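Local coordinates for UPF0255 protein frsA (PDB 4I4C), which probably hydrolyses carboxylic esters, as a serine esterase of the FrsA family with an alpha/beta-hydrolase fold, at residues S282-V293 against F348-L359; I294-I302 against D366-V377. One frame throughout, in Å; residues are numbered along the deposited sequence.

Interaction 1 holds the beginnings of the neighbouring parallel strands 291-295 and 358-363. Interaction 2 holds the end of the first strand and the loop and helix after the second. Their centres are about 16 Å apart. The segments alternate along the chain: 282-293, 294-302, 348-359, 366-377. Interaction 1 joins the chain leading into the two strands; interaction 2 joins the chain that leaves them. The two contacts meet directly: Leu359 O lies 3.0 Å from Ile294 N, a probable hydrogen bond, and Leu349 packs on Ile299 and Met376. Through Asp366, interaction 2 reaches the pocket that holds a bound polyether, probably from the crystallisation liquor. Interaction 1 lies further from the centre of the chain.

Interaction 1. Residues S282-V293 against F348-L359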
loop_
_atom_site.group_PDB
_atom_site.type_symbol
_atom_site.label_atom_id
_atom_site.label_comp_id
_atom_site.label_asym_id
_atom_site.label_seq_id
_atom_site.Cartn_x
_atom_site.Cartn_y
_atom_site.Cartn_z
ATOM N N SER A 282 2.652 6.533 -16.960
ATOM C CA SER A 282 3.243 7.806 -17.341
ATOM C C SER A 282 3.892 7.687 -18.709
ATOM O O SER A 282 4.222 8.695 -19.337
ATOM C CB SER A 282 4.271 8.264 -16.308
ATOM O OG SER A 282 3.641 8.656 -15.095
ATOM N N PHE A 283 4.078 6.450 -19.161
ATOM C CA PHE A 283 4.541 6.195 -20.521
ATOM C C PHE A 283 3.348 6.005 -21.447
ATOM O O PHE A 283 3.396 6.381 -22.618
ATOM C CB PHE A 283 5.422 4.959 -20.567
ATOM C CG PHE A 283 6.841 5.202 -20.130
ATOM C CD1 PHE A 283 7.204 5.081 -18.801
ATOM C CD2 PHE A 283 7.819 5.529 -21.059
ATOM C CE1 PHE A 283 8.506 5.288 -18.403
ATOM C CE2 PHE A 283 9.123 5.740 -20.666
ATOM C CZ PHE A 283 9.469 5.618 -19.335
ATOM N N LEU A 284 2.274 5.427 -20.917
ATOM C CA LEU A 284 1.092 5.151 -21.728
ATOM C C LEU A 284 0.271 6.404 -22.040
ATOM O O LEU A 284 -0.252 6.556 -23.145
ATOM C CB LEU A 284 0.223 4.077 -21.067
ATOM C CG LEU A 284 0.814 2.662 -21.016
ATOM C CD1 LEU A 284 0.053 1.783 -20.030
ATOM C CD2 LEU A 284 0.797 2.028 -22.382
ATOM N N GLU A 285 0.169 7.310 -21.075
ATOM C CA GLU A 285 -0.655 8.501 -21.260
ATOM C C GLU A 285 0.137 9.782 -21.038
ATOM O O GLU A 285 0.024 10.422 -19.999
ATOM C CB GLU A 285 -1.855 8.441 -20.324
ATOM C CG GLU A 285 -2.744 7.245 -20.567
ATOM C CD GLU A 285 -3.807 7.507 -21.620
ATOM O OE1 GLU A 285 -3.780 8.593 -22.246
ATOM O OE2 GLU A 285 -4.683 6.631 -21.806
ATOM N N GLN A 286 0.923 10.169 -22.034
ATOM C CA GLN A 286 1.900 11.230 -21.835
ATOM C C GLN A 286 1.318 12.644 -21.854
ATOM O O GLN A 286 2.009 13.605 -21.503
ATOM C CB GLN A 286 3.049 11.089 -22.842
ATOM C CG GLN A 286 3.635 9.685 -22.899
ATOM C CD GLN A 286 5.076 9.667 -23.393
ATOM O OE1 GLN A 286 5.716 10.714 -23.500
ATOM N NE2 GLN A 286 5.590 8.477 -23.695
ATOM N N GLU A 287 0.056 12.780 -22.259
ATOM C CA GLU A 287 -0.579 14.098 -22.288
ATOM C C GLU A 287 -1.436 14.313 -21.055
ATOM O O GLU A 287 -1.399 15.381 -20.422
ATOM C CB GLU A 287 -1.430 14.275 -23.552
ATOM C CG GLU A 287 -0.617 14.706 -24.781
ATOM C CD GLU A 287 0.121 16.014 -24.541
ATOM O OE1 GLU A 287 -0.551 17.019 -24.218
ATOM O OE2 GLU A 287 1.368 16.032 -24.662
ATOM N N LYS A 288 -2.207 13.281 -20.725
ATOM C CA LYS A 288 -3.121 13.322 -19.595
ATOM C C LYS A 288 -2.397 13.360 -18.256
ATOM O O LYS A 288 -2.923 13.906 -17.295
ATOM C CB LYS A 288 -4.078 12.129 -19.634
ATOM C CG LYS A 288 -5.011 12.114 -20.831
ATOM C CD LYS A 288 -5.762 10.803 -20.904
ATOM C CE LYS A 288 -6.470 10.642 -22.236
ATOM N NZ LYS A 288 -6.935 9.238 -22.454
ATOM N N ILE A 289 -1.203 12.772 -18.186
ATOM C CA ILE A 289 -0.426 12.783 -16.945
ATOM C C ILE A 289 0.565 13.943 -16.957
ATOM O O ILE A 289 1.416 14.028 -17.837
ATOM C CB ILE A 289 0.335 11.462 -16.732
ATOM C CG1 ILE A 289 -0.646 10.298 -16.556
ATOM C CG2 ILE A 289 1.278 11.561 -15.539
ATOM C CD1 ILE A 289 -1.781 10.618 -15.598
ATOM N N LYS A 290 0.444 14.834 -15.979
ATOM C CA LYS A 290 1.283 16.028 -15.906
ATOM C C LYS A 290 2.501 15.850 -14.998
ATOM O O LYS A 290 3.499 16.559 -15.140
ATOM C CB LYS A 290 0.446 17.212 -15.422
ATOM C CG LYS A 290 -0.681 17.602 -16.380
ATOM C CD LYS A 290 -0.132 17.870 -17.795
ATOM C CE LYS A 290 -1.189 18.452 -18.737
ATOM N NZ LYS A 290 -2.446 17.622 -18.785
ATOM N N ALA A 291 2.415 14.908 -14.060
ATOM C CA ALA A 291 3.512 14.666 -13.123
ATOM C C ALA A 291 3.381 13.300 -12.482
ATOM O O ALA A 291 2.274 12.834 -12.272
ATOM C CB ALA A 291 3.532 15.739 -12.041
ATOM N N CYS A 292 4.514 12.675 -12.165
ATOM C CA CYS A 292 4.526 11.393 -11.468
ATOM C C CYS A 292 5.630 11.357 -10.404
ATOM O O CYS A 292 6.742 11.839 -10.622
ATOM C CB CYS A 292 4.685 10.225 -12.461
ATOM S SG CYS A 292 4.791 8.560 -11.671
ATOM N N VAL A 293 5.310 10.801 -9.237
ATOM C CA VAL A 293 6.286 10.649 -8.170
ATOM C C VAL A 293 6.126 9.247 -7.594
ATOM O O VAL A 293 5.005 8.804 -7.321
ATOM C CB VAL A 293 6.064 11.675 -7.040
ATOM C CG1 VAL A 293 7.138 11.540 -5.971
ATOM C CG2 VAL A 293 6.033 13.093 -7.591
ATOM N N PHE A 348 9.723 -0.717 -21.224
ATOM C CA PHE A 348 9.445 0.690 -20.962
ATOM C C PHE A 348 10.686 1.505 -20.629
ATOM O O PHE A 348 10.618 2.730 -20.502
ATOM C CB PHE A 348 8.438 0.818 -19.810
ATOM C CG PHE A 348 7.040 0.415 -20.177
ATOM C CD1 PHE A 348 6.209 1.299 -20.851
ATOM C CD2 PHE A 348 6.560 -0.838 -19.856
ATOM C CE1 PHE A 348 4.919 0.934 -21.193
ATOM C CE2 PHE A 348 5.277 -1.208 -20.196
ATOM C CZ PHE A 348 4.454 -0.318 -20.865
ATOM N N LEU A 349 11.815 0.831 -20.459
ATOM C CA LEU A 349 13.007 1.509 -19.951
ATOM C C LEU A 349 14.226 1.310 -20.852
ATOM O O LEU A 349 15.345 1.121 -20.363
ATOM C CB LEU A 349 13.318 1.043 -18.527
ATOM C CG LEU A 349 12.258 1.384 -17.475
ATOM C CD1 LEU A 349 12.678 0.828 -16.126
ATOM C CD2 LEU A 349 12.024 2.904 -17.396
ATOM N N SER A 350 14.004 1.381 -22.162
ATOM C CA SER A 350 15.049 1.086 -23.141
ATOM C C SER A 350 15.390 2.253 -24.064
ATOM O O SER A 350 16.562 2.561 -24.269
ATOM C CB SER A 350 14.645 -0.113 -23.987
ATOM O OG SER A 350 14.595 -1.289 -23.217
ATOM N N SER A 351 14.377 2.892 -24.639
ATOM C CA SER A 351 14.641 3.927 -25.637
ATOM C C SER A 351 13.689 5.118 -25.570
ATOM O O SER A 351 14.120 6.271 -25.569
ATOM C CB SER A 351 14.636 3.314 -27.041
ATOM O OG SER A 351 13.645 2.301 -27.153
ATOM N N ARG A 352 12.397 4.827 -25.515
ATOM C CA ARG A 352 11.371 5.857 -25.505
ATOM C C ARG A 352 11.384 6.709 -24.240
ATOM O O ARG A 352 11.393 6.189 -23.128
ATOM C CB ARG A 352 10.003 5.208 -25.676
ATOM C CG ARG A 352 9.955 4.264 -26.854
ATOM C CD ARG A 352 9.003 4.764 -27.922
ATOM N NE ARG A 352 9.209 6.174 -28.228
ATOM C CZ ARG A 352 8.355 6.906 -28.932
ATOM N NH1 ARG A 352 7.240 6.352 -29.401
ATOM N NH2 ARG A 352 8.610 8.190 -29.163
ATOM N N LYS A 353 11.389 8.023 -24.431
ATOM C CA LYS A 353 11.296 8.976 -23.341
ATOM C C LYS A 353 9.827 9.283 -23.083
ATOM O O LYS A 353 8.975 9.024 -23.941
ATOM C CB LYS A 353 12.029 10.267 -23.707
ATOM C CG LYS A 353 13.522 10.113 -23.962
ATOM C CD LYS A 353 14.229 9.518 -22.752
ATOM C CE LYS A 353 15.621 10.111 -22.543
ATOM N NZ LYS A 353 15.600 11.375 -21.726
ATOM N N THR A 354 9.521 9.818 -21.901
ATOM C CA THR A 354 8.180 10.332 -21.666
ATOM C C THR A 354 8.235 11.834 -21.367
ATOM O O THR A 354 9.197 12.331 -20.773
ATOM C CB THR A 354 7.422 9.520 -20.549
ATOM O OG1 THR A 354 6.228 10.214 -20.159
ATOM C CG2 THR A 354 8.312 9.294 -19.336
ATOM N N LYS A 355 7.209 12.557 -21.804
ATOM C CA LYS A 355 7.116 13.992 -21.563
ATOM C C LYS A 355 6.781 14.259 -20.092
ATOM O O LYS A 355 6.988 15.365 -19.583
ATOM C CB LYS A 355 6.046 14.589 -22.478
ATOM C CG LYS A 355 5.853 16.080 -22.364
ATOM C CD LYS A 355 4.732 16.515 -23.280
ATOM C CE LYS A 355 4.462 17.988 -23.130
ATOM N NZ LYS A 355 3.337 18.396 -24.005
ATOM N N VAL A 356 6.252 13.230 -19.430
ATOM C CA VAL A 356 5.938 13.276 -18.000
ATOM C C VAL A 356 7.197 13.365 -17.148
ATOM O O VAL A 356 8.064 12.493 -17.208
ATOM C CB VAL A 356 5.144 12.035 -17.546
ATOM C CG1 VAL A 356 4.743 12.179 -16.069
ATOM C CG2 VAL A 356 3.914 11.829 -18.438
ATOM N N PRO A 357 7.312 14.437 -16.360
ATOM C CA PRO A 357 8.434 14.489 -15.429
ATOM C C PRO A 357 8.159 13.552 -14.247
ATOM O O PRO A 357 7.154 13.685 -13.545
ATOM C CB PRO A 357 8.471 15.961 -15.021
ATOM C CG PRO A 357 7.079 16.436 -15.169
ATOM C CD PRO A 357 6.425 15.604 -16.239
ATOM N N ILE A 358 9.035 12.572 -14.071
ATOM C CA ILE A 358 8.920 11.613 -12.986
ATOM C C ILE A 358 10.029 11.845 -11.968
ATOM O O ILE A 358 11.210 11.871 -12.321
ATOM C CB ILE A 358 9.049 10.160 -13.499
ATOM C CG1 ILE A 358 8.004 9.873 -14.575
ATOM C CG2 ILE A 358 8.950 9.160 -12.337
ATOM C CD1 ILE A 358 8.252 8.598 -15.337
ATOM N N LEU A 359 9.643 12.022 -10.712
ATOM C CA LEU A 359 10.596 12.036 -9.615
ATOM C C LEU A 359 10.556 10.659 -8.979
ATOM O O LEU A 359 9.501 10.205 -8.545
ATOM C CB LEU A 359 10.211 13.096 -8.585
ATOM C CG LEU A 359 10.933 13.025 -7.240
ATOM C CD1 LEU A 359 12.398 13.357 -7.414
ATOM C CD2 LEU A 359 10.280 13.948 -6.203
#
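Two neighbouring parallel strands of the central sheet begin here, and the chain leading into each packs against the other. Where the strands start to pair, Cys292 N donates to Pro357 O (3.1 Å) and Cys292 O accepts from Leu359 N (2.9 Å). Cys292 and Ile358 share one face of the sheet; Val293 and Leu359 share the other, side by side. Val356 fills the corner between helix end and strand. Val356 CG1, anti to the backbone N (chi1 -176°), reaches Ile289 CG2 at 3.6 Å. Thr354 uses both branches. Thr354 OG1 donates to Ser282 O (2.6 Å) and accepts from Val356 N in an ST turn. Thr354 CG2 sits over one face of the Phe283 ring, 3.9 Å from its centroid, in a CH-pi contact. Phe348 O lies over the opposite face. The Gln286 amide bridges the loops: Gln286 OE1 takes Lys355 N (2.9 Å) from above its carbonyl plane, while NE2 donates in plane to Phe283 O and weakly to Lys353 O. Lys355 NZ forms a salt bridge with Glu287 OE2 (3.1 Å), on its syn lone pair. This is the pairing of adjacent parallel strands in an alpha/beta-hydrolase sheet, entered from helix 273-284.

Interaction 2. Residues I294-I302 against D366-V377; sequences ILGAPIHDI and DPVSPYSDNQMV
Asp373, in the first turn of helix 371-379, turns its side chain into the loop after strand 291-295, at Ile299 to Asp301. Asp373 CB packs against Ile299 CB at 3.8 Å. From there Asp373 CG carries the carboxylate up to the backbone of the loop at His300 and Asp301, 3.5 Å from His300 N. Asp373 OD1 receives Asp301 N at 3.1 Å through its syn lone pair. Asp373 OD2 takes His300 N at 3.1 Å from well above the carboxylate plane (53°), and a longer, weak bond from Asp301 N. Two backbone N-H groups thus meet the Asp373 carboxylate, which would probably help to stabilise its negative charge. Close by, a water donates to Val368 O and accepts from Ile302 N.

Ser369 makes the second polar link. Ser369 OG, anti to the backbone N (chi1 -172°), donates to Ala297 O at 2.8 Å from above the carbonyl plane. The same OG accepts from Asn374 ND2, while a water donates to Asn374 OD1 and accepts from Ala297 N.

Apolar contacts flank these bonds. The Val377 and Ile299 side chains cross at about a right angle, with Val377 CG2 3.8 Å from Ile299 CG1. The Met376 methyl CE rests on His300 CB, and Pro370 CG touches Asp301 CB at 3.6 Å. Asp366 OD2 approaches Gly296 CA and forms a salt bridge with Arg272; both charged residues line the polyether pocket. This is the layout of an alpha/beta-hydrolase, where loops at the carboxyl ends of parallel strands border the pocket.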
loop_
_atom_site.group_PDB
_atom_site.type_symbol
_atom_site.label_atom_id
_atom_site.label_comp_id
_atom_site.label_asym_id
_atom_site.label_seq_id
_atom_site.Cartn_x
_atom_site.Cartn_y
_atom_site.Cartn_z
ATOM N N ILE A 294 7.240 8.554 -7.423
ATOM C CA ILE A 294 7.224 7.212 -6.876
ATOM C C ILE A 294 8.198 7.081 -5.705
ATOM O O ILE A 294 9.220 7.746 -5.667
ATOM C CB ILE A 294 7.528 6.142 -7.953
ATOM C CG1 ILE A 294 8.929 6.338 -8.549
ATOM C CG2 ILE A 294 6.469 6.165 -9.062
ATOM C CD1 ILE A 294 9.397 5.130 -9.386
ATOM N N LEU A 295 7.859 6.244 -4.722
ATOM C CA LEU A 295 8.763 6.014 -3.606
ATOM C C LEU A 295 8.852 4.524 -3.323
ATOM O O LEU A 295 7.827 3.861 -3.154
ATOM C CB LEU A 295 8.298 6.784 -2.361
ATOM C CG LEU A 295 9.105 6.602 -1.065
ATOM C CD1 LEU A 295 10.603 6.821 -1.250
ATOM C CD2 LEU A 295 8.571 7.515 0.043
ATOM N N GLY A 296 10.073 3.999 -3.262
ATOM C CA GLY A 296 10.280 2.596 -2.911
ATOM C C GLY A 296 9.729 1.572 -3.902
ATOM O O GLY A 296 9.399 0.448 -3.519
ATOM N N ALA A 297 9.640 1.947 -5.177
ATOM C CA ALA A 297 9.065 1.072 -6.204
ATOM C C ALA A 297 10.035 -0.021 -6.680
ATOM O O ALA A 297 11.219 0.253 -6.936
ATOM C CB ALA A 297 8.557 1.914 -7.397
ATOM N N PRO A 298 9.541 -1.272 -6.791
ATOM C CA PRO A 298 10.335 -2.380 -7.349
ATOM C C PRO A 298 10.313 -2.333 -8.871
ATOM O O PRO A 298 9.618 -3.138 -9.505
ATOM C CB PRO A 298 9.586 -3.628 -6.858
ATOM C CG PRO A 298 8.165 -3.176 -6.722
ATOM C CD PRO A 298 8.226 -1.719 -6.298
ATOM N N ILE A 299 11.064 -1.397 -9.448
ATOM C CA ILE A 299 11.041 -1.150 -10.892
ATOM C C ILE A 299 11.532 -2.331 -11.716
ATOM O O ILE A 299 10.938 -2.684 -12.735
ATOM C CB ILE A 299 11.885 0.081 -11.260
ATOM C CG1 ILE A 299 11.281 1.359 -10.676
ATOM C CG2 ILE A 299 12.037 0.208 -12.774
ATOM C CD1 ILE A 299 9.798 1.511 -10.904
ATOM N N HIS A 300 12.630 -2.936 -11.282
ATOM C CA HIS A 300 13.262 -3.971 -12.079
ATOM C C HIS A 300 14.064 -4.984 -11.273
ATOM O O HIS A 300 13.855 -6.196 -11.411
ATOM C CB HIS A 300 14.189 -3.355 -13.136
ATOM C CG HIS A 300 15.141 -4.342 -13.752
ATOM N ND1 HIS A 300 14.736 -5.308 -14.651
ATOM C CD2 HIS A 300 16.476 -4.511 -13.592
ATOM C CE1 HIS A 300 15.784 -6.026 -15.023
ATOM N NE2 HIS A 300 16.852 -5.561 -14.397
ATOM N N ASP A 301 14.994 -4.487 -10.455
ATOM C CA ASP A 301 16.056 -5.335 -9.909
ATOM C C ASP A 301 15.560 -6.588 -9.185
ATOM O O ASP A 301 15.943 -7.698 -9.542
ATOM C CB ASP A 301 17.009 -4.542 -9.008
ATOM C CG ASP A 301 18.269 -5.317 -8.685
ATOM O OD1 ASP A 301 19.188 -5.344 -9.531
ATOM O OD2 ASP A 301 18.337 -5.913 -7.593
ATOM N N ILE A 302 14.709 -6.409 -8.178
ATOM C CA ILE A 302 14.221 -7.545 -7.402
ATOM C C ILE A 302 13.402 -8.517 -8.263
ATOM O O ILE A 302 13.556 -9.733 -8.145
ATOM C CB ILE A 302 13.434 -7.104 -6.130
ATOM C CG1 ILE A 302 12.887 -8.315 -5.381
ATOM C CG2 ILE A 302 12.289 -6.172 -6.469
ATOM C CD1 ILE A 302 13.955 -9.137 -4.698
ATOM N N ASP A 366 17.529 0.543 0.223
ATOM C CA ASP A 366 16.270 -0.175 0.081
ATOM C C ASP A 366 16.513 -1.295 -0.919
ATOM O O ASP A 366 16.668 -1.034 -2.111
ATOM C CB ASP A 366 15.165 0.757 -0.436
ATOM C CG ASP A 366 13.817 0.054 -0.574
ATOM O OD1 ASP A 366 13.746 -1.175 -0.364
ATOM O OD2 ASP A 366 12.822 0.729 -0.906
ATOM N N PRO A 367 16.544 -2.550 -0.439
ATOM C CA PRO A 367 16.877 -3.681 -1.311
ATOM C C PRO A 367 15.756 -3.963 -2.302
ATOM O O PRO A 367 15.975 -4.637 -3.303
ATOM C CB PRO A 367 17.023 -4.838 -0.327
ATOM C CG PRO A 367 16.061 -4.492 0.771
ATOM C CD PRO A 367 16.141 -2.991 0.909
ATOM N N VAL A 368 14.568 -3.434 -2.020
ATOM C CA VAL A 368 13.413 -3.605 -2.891
ATOM C C VAL A 368 13.437 -2.555 -3.995
ATOM O O VAL A 368 12.942 -2.793 -5.094
ATOM C CB VAL A 368 12.089 -3.506 -2.091
ATOM C CG1 VAL A 368 10.888 -3.451 -3.015
ATOM C CG2 VAL A 368 11.967 -4.668 -1.132
ATOM N N SER A 369 14.031 -1.398 -3.699
ATOM C CA SER A 369 14.084 -0.293 -4.656
ATOM C C SER A 369 15.466 0.354 -4.749
ATOM O O SER A 369 15.698 1.414 -4.176
ATOM C CB SER A 369 13.066 0.777 -4.278
ATOM O OG SER A 369 12.985 1.760 -5.288
ATOM N N PRO A 370 16.389 -0.287 -5.472
ATOM C CA PRO A 370 17.749 0.258 -5.542
ATOM C C PRO A 370 17.802 1.588 -6.295
ATOM O O PRO A 370 16.916 1.911 -7.084
ATOM C CB PRO A 370 18.528 -0.829 -6.292
ATOM C CG PRO A 370 17.480 -1.578 -7.088
ATOM C CD PRO A 370 16.225 -1.535 -6.241
ATOM N N TYR A 371 18.840 2.364 -6.034
ATOM C CA TYR A 371 19.037 3.633 -6.724
ATOM C C TYR A 371 19.112 3.404 -8.247
ATOM O O TYR A 371 18.557 4.178 -9.034
ATOM C CB TYR A 371 20.292 4.329 -6.177
ATOM C CG TYR A 371 20.613 5.668 -6.800
ATOM C CD1 TYR A 371 19.666 6.680 -6.843
ATOM C CD2 TYR A 371 21.877 5.930 -7.319
ATOM C CE1 TYR A 371 19.957 7.910 -7.398
ATOM C CE2 TYR A 371 22.179 7.164 -7.879
ATOM C CZ TYR A 371 21.211 8.150 -7.913
ATOM O OH TYR A 371 21.487 9.379 -8.471
ATOM N N SER A 372 19.767 2.315 -8.641
ATOM C CA SER A 372 19.825 1.898 -10.043
ATOM C C SER A 372 18.452 1.757 -10.719
ATOM O O SER A 372 18.282 2.113 -11.889
ATOM C CB SER A 372 20.606 0.594 -10.167
ATOM O OG SER A 372 20.157 -0.386 -9.260
ATOM N N ASP A 373 17.476 1.251 -9.984
ATOM C CA ASP A 373 16.102 1.194 -10.482
ATOM C C ASP A 373 15.569 2.597 -10.795
ATOM O O ASP A 373 15.093 2.872 -11.909
ATOM C CB ASP A 373 15.197 0.514 -9.454
ATOM C CG ASP A 373 15.044 -0.976 -9.696
ATOM O OD1 ASP A 373 15.755 -1.513 -10.567
ATOM O OD2 ASP A 373 14.219 -1.613 -9.003
ATOM N N ASN A 374 15.666 3.479 -9.801
ATOM C CA ASN A 374 15.203 4.854 -9.925
ATOM C C ASN A 374 15.972 5.705 -10.941
ATOM O O ASN A 374 15.397 6.576 -11.589
ATOM C CB ASN A 374 15.164 5.498 -8.540
ATOM C CG ASN A 374 14.156 4.817 -7.643
ATOM O OD1 ASN A 374 12.988 4.687 -8.011
ATOM N ND2 ASN A 374 14.607 4.322 -6.501
ATOM N N GLN A 375 17.265 5.434 -11.081
ATOM C CA GLN A 375 18.065 6.057 -12.129
ATOM C C GLN A 375 17.567 5.736 -13.533
ATOM O O GLN A 375 17.532 6.612 -14.398
ATOM C CB GLN A 375 19.524 5.635 -12.002
ATOM C CG GLN A 375 20.358 6.606 -11.209
ATOM C CD GLN A 375 21.773 6.117 -11.042
ATOM O OE1 GLN A 375 22.014 4.932 -10.769
ATOM N NE2 GLN A 375 22.725 7.020 -11.214
ATOM N N MET A 376 17.194 4.479 -13.757
ATOM C CA MET A 376 16.615 4.060 -15.031
ATOM C C MET A 376 15.375 4.868 -15.367
ATOM O O MET A 376 15.265 5.460 -16.444
ATOM C CB MET A 376 16.227 2.592 -14.972
ATOM C CG MET A 376 17.243 1.660 -15.548
ATOM S SD MET A 376 16.466 0.132 -16.080
ATOM C CE MET A 376 16.228 -0.677 -14.513
ATOM N N VAL A 377 14.430 4.871 -14.436
ATOM C CA VAL A 377 13.188 5.605 -14.622
ATOM C C VAL A 377 13.478 7.078 -14.923
ATOM O O VAL A 377 12.898 7.658 -15.840
ATOM C CB VAL A 377 12.266 5.471 -13.380
ATOM C CG1 VAL A 377 11.114 6.454 -13.453
ATOM C CG2 VAL A 377 11.749 4.040 -13.257
HETATM O O HOH W 1 11.008 4.582 -6.469
HETATM O O HOH W 2 13.722 -3.550 -7.637
#